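Local atomic coordinates of protease lasA (Pseudomonas aeruginosa, PDB entry 3IT7), a protein that cleaves the pentaglycine cross-links of staphylococcal cell-wall peptidoglycan and degrades host elastin as a secreted, zinc-dependent endopeptidase of the M23A family. Residues 139-144 with 162-167. Numbering follows the deposited sequence.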
ATOM      1  N   PHE A 139      10.232   2.393  -2.310  1.00  5.27           N
ATOM      2  CA  PHE A 139       9.869   1.429  -1.276  1.00  5.54           C
ATOM      3  C   PHE A 139      10.991   0.406  -1.205  1.00  5.63           C
ATOM      4  O   PHE A 139      11.137  -0.427  -2.103  1.00  5.80           O
ATOM      5  CB  PHE A 139       8.514   0.782  -1.585  1.00  5.51           C
ATOM      6  CG  PHE A 139       7.409   1.782  -1.789  1.00  5.77           C
ATOM      7  CD1 PHE A 139       7.165   2.326  -3.050  1.00  6.65           C
ATOM      8  CD2 PHE A 139       6.632   2.207  -0.715  1.00  6.20           C
ATOM      9  CE1 PHE A 139       6.143   3.279  -3.238  1.00  6.04           C
ATOM     10  CE2 PHE A 139       5.620   3.153  -0.889  1.00  6.27           C
ATOM     11  CZ  PHE A 139       5.379   3.692  -2.157  1.00  6.09           C
ATOM     12  N   GLY A 140      11.805   0.499  -0.154  1.00  5.51           N
ATOM     13  CA  GLY A 140      13.069  -0.247  -0.101  1.00  5.37           C
ATOM     14  C   GLY A 140      13.942   0.114  -1.298  1.00  5.04           C
ATOM     15  O   GLY A 140      14.132   1.291  -1.587  1.00  4.95           O
ATOM     16  N   PRO A 141      14.450  -0.896  -2.025  1.00  5.02           N
ATOM     17  CA  PRO A 141      15.280  -0.634  -3.203  1.00  4.95           C
ATOM     18  C   PRO A 141      14.456  -0.322  -4.464  1.00  4.72           C
ATOM     19  O   PRO A 141      15.034  -0.018  -5.508  1.00  4.81           O
ATOM     20  CB  PRO A 141      16.025  -1.960  -3.388  1.00  4.86           C
ATOM     21  CG  PRO A 141      15.011  -2.981  -2.964  1.00  5.17           C
ATOM     22  CD  PRO A 141      14.258  -2.342  -1.804  1.00  4.95           C
ATOM     23  N   TYR A 142      13.130  -0.414  -4.371  1.00  4.89           N
ATOM     24  CA  TYR A 142      12.250  -0.209  -5.538  1.00  5.38           C
ATOM     25  C   TYR A 142      11.865   1.248  -5.764  1.00  5.84           C
ATOM     26  O   TYR A 142      11.419   1.932  -4.843  1.00  6.43           O
ATOM     27  CB  TYR A 142      10.952  -1.007  -5.406  1.00  4.94           C
ATOM     28  CG  TYR A 142      11.116  -2.498  -5.205  1.00  4.28           C
ATOM     29  CD1 TYR A 142      11.488  -3.328  -6.261  1.00  3.22           C
ATOM     30  CD2 TYR A 142      10.852  -3.080  -3.970  1.00  3.37           C
ATOM     31  CE1 TYR A 142      11.621  -4.706  -6.080  1.00  3.39           C
ATOM     32  CE2 TYR A 142      10.984  -4.445  -3.781  1.00  3.81           C
ATOM     33  CZ  TYR A 142      11.363  -5.253  -4.842  1.00  2.99           C
ATOM     34  OH  TYR A 142      11.480  -6.608  -4.656  1.00  3.59           O
ATOM     35  N   ARG A 143      12.017   1.706  -6.998  1.00  6.17           N
ATOM     36  CA  ARG A 143      11.477   2.985  -7.417  1.00  6.77           C
ATOM     37  C   ARG A 143      10.234   2.682  -8.258  1.00  6.85           C
ATOM     38  O   ARG A 143      10.297   1.906  -9.212  1.00  6.46           O
ATOM     39  CB  ARG A 143      12.530   3.787  -8.209  1.00  6.85           C
ATOM     40  CG  ARG A 143      11.950   4.896  -9.092  1.00  9.06           C
ATOM     41  CD  ARG A 143      13.016   5.643  -9.931  1.00 11.67           C
ATOM     42  NE  ARG A 143      13.786   4.792 -10.852  1.00 12.77           N
ATOM     43  CZ  ARG A 143      13.366   4.368 -12.047  1.00 13.99           C
ATOM     44  NH1 ARG A 143      12.150   4.693 -12.493  1.00 13.16           N
ATOM     45  NH2 ARG A 143      14.163   3.606 -12.799  1.00 11.93           N
ATOM     46  N   ILE A 144       9.104   3.281  -7.893  1.00  6.95           N
ATOM     47  CA  ILE A 144       7.860   3.048  -8.619  1.00  7.11           C
ATOM     48  C   ILE A 144       7.719   3.984  -9.817  1.00  7.25           C
ATOM     49  O   ILE A 144       8.023   5.186  -9.740  1.00  7.19           O
ATOM     50  CB  ILE A 144       6.607   3.093  -7.685  1.00  7.23           C
ATOM     51  CG1 ILE A 144       5.374   2.498  -8.378  1.00  7.76           C
ATOM     52  CG2 ILE A 144       6.346   4.499  -7.167  1.00  7.59           C
ATOM     53  CD1 ILE A 144       4.137   2.354  -7.453  1.00  8.80           C
ATOM     54  N   ASN A 162      14.061  -2.209  -9.255  1.00  4.03           N
ATOM     55  CA  ASN A 162      14.880  -2.624  -8.119  1.00  4.52           C
ATOM     56  C   ASN A 162      16.331  -2.162  -8.301  1.00  4.99           C
ATOM     57  O   ASN A 162      17.091  -2.741  -9.079  1.00  4.47           O
ATOM     58  CB  ASN A 162      14.796  -4.152  -7.964  1.00  4.08           C
ATOM     59  CG  ASN A 162      15.482  -4.667  -6.710  1.00  4.03           C
ATOM     60  OD1 ASN A 162      16.372  -4.023  -6.154  1.00  2.71           O
ATOM     61  ND2 ASN A 162      15.068  -5.851  -6.261  1.00  3.69           N
ATOM     62  N   GLN A 163      16.697  -1.107  -7.581  1.00  5.83           N
ATOM     63  CA  GLN A 163      18.023  -0.504  -7.690  1.00  6.93           C
ATOM     64  C   GLN A 163      19.134  -1.409  -7.135  1.00  6.92           C
ATOM     65  O   GLN A 163      20.302  -1.242  -7.478  1.00  6.86           O
ATOM     66  CB  GLN A 163      18.030   0.869  -7.006  1.00  7.56           C
ATOM     67  CG  GLN A 163      16.821   1.749  -7.408  1.00 11.42           C
ATOM     68  CD  GLN A 163      16.653   2.981  -6.533  1.00 15.82           C
ATOM     69  OE1 GLN A 163      17.465   3.909  -6.590  1.00 17.71           O
ATOM     70  NE2 GLN A 163      15.588   3.003  -5.726  1.00 17.52           N
ATOM     71  N   SER A 164      18.763  -2.364  -6.283  1.00  6.88           N
ATOM     72  CA  SER A 164      19.708  -3.338  -5.741  1.00  7.14           C
ATOM     73  C   SER A 164      20.003  -4.508  -6.690  1.00  6.99           C
ATOM     74  O   SER A 164      20.994  -5.220  -6.500  1.00  6.70           O
ATOM     75  CB  SER A 164      19.198  -3.892  -4.408  1.00  7.23           C
ATOM     76  OG  SER A 164      19.259  -2.895  -3.404  1.00  9.48           O
ATOM     77  N   ALA A 165      19.147  -4.711  -7.692  1.00  6.48           N
ATOM     78  CA  ALA A 165      19.259  -5.886  -8.559  1.00  6.43           C
ATOM     79  C   ALA A 165      19.316  -5.565 -10.053  1.00  6.40           C
ATOM     80  O   ALA A 165      19.699  -6.419 -10.853  1.00  6.71           O
ATOM     81  CB  ALA A 165      18.129  -6.896  -8.257  1.00  6.20           C
ATOM     82  N   GLY A 166      18.935  -4.344 -10.424  1.00  6.13           N
ATOM     83  CA  GLY A 166      18.881  -3.934 -11.833  1.00  5.85           C
ATOM     84  C   GLY A 166      17.706  -4.544 -12.576  1.00  5.77           C
ATOM     85  O   GLY A 166      17.707  -4.624 -13.809  1.00  6.04           O
ATOM     86  N   THR A 167      16.699  -4.973 -11.821  1.00  5.51           N
ATOM     87  CA  THR A 167      15.544  -5.679 -12.380  1.00  5.26           C
ATOM     88  C   THR A 167      14.278  -4.828 -12.323  1.00  5.28           C
ATOM     89  O   THR A 167      14.128  -3.966 -11.458  1.00  4.83           O
ATOM     90  CB  THR A 167      15.268  -6.994 -11.624  1.00  5.17           C
ATOM     91  OG1 THR A 167      15.182  -6.726 -10.219  1.00  4.56           O
ATOM     92  CG2 THR A 167      16.383  -8.021 -11.876  1.00  4.92           C
TER
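Asn162 lays its side chain beside the Tyr142 ring, Asn162 ND2 3.6 Å from Tyr142 CE1, with ring and amide planes 63° apart. With the asparagine CG anti to the backbone N (chi1 -173°), the amide reaches across to Pro141, and its rotation about CB-CG turns OD1 toward the proline ring, Asn162 OD1 3.5 Å from Pro141 CB. OD1 also accepts from Ser164 N at 2.9 Å, an Asx turn that fixes the amide's rotation between proline and tyrosine. The same Pro141 CB also meets Ser164 OG at 3.4 Å. Two donors of Gln163 grip Pro141 O from opposite faces of its carbonyl plane: the backbone N, 2.9 Å away and nearly straight (170°), and the side-chain NE2, 3.1 Å away and more bent. The phenol OH of Tyr142 is bound by Tyr176 O, and the ring makes an edge-to-face contact with His169. Backbones pair antiparallel, Tyr142 facing Asn162 as a non-hydrogen-bonded pair. Far from the zinc site, the contact joins two turns at one end of a four-stranded antiparallel sheet: the type II' turn Phe139-Tyr142 of a tight beta hairpin, and the 162-167 connection, closed by a G1 beta bulge.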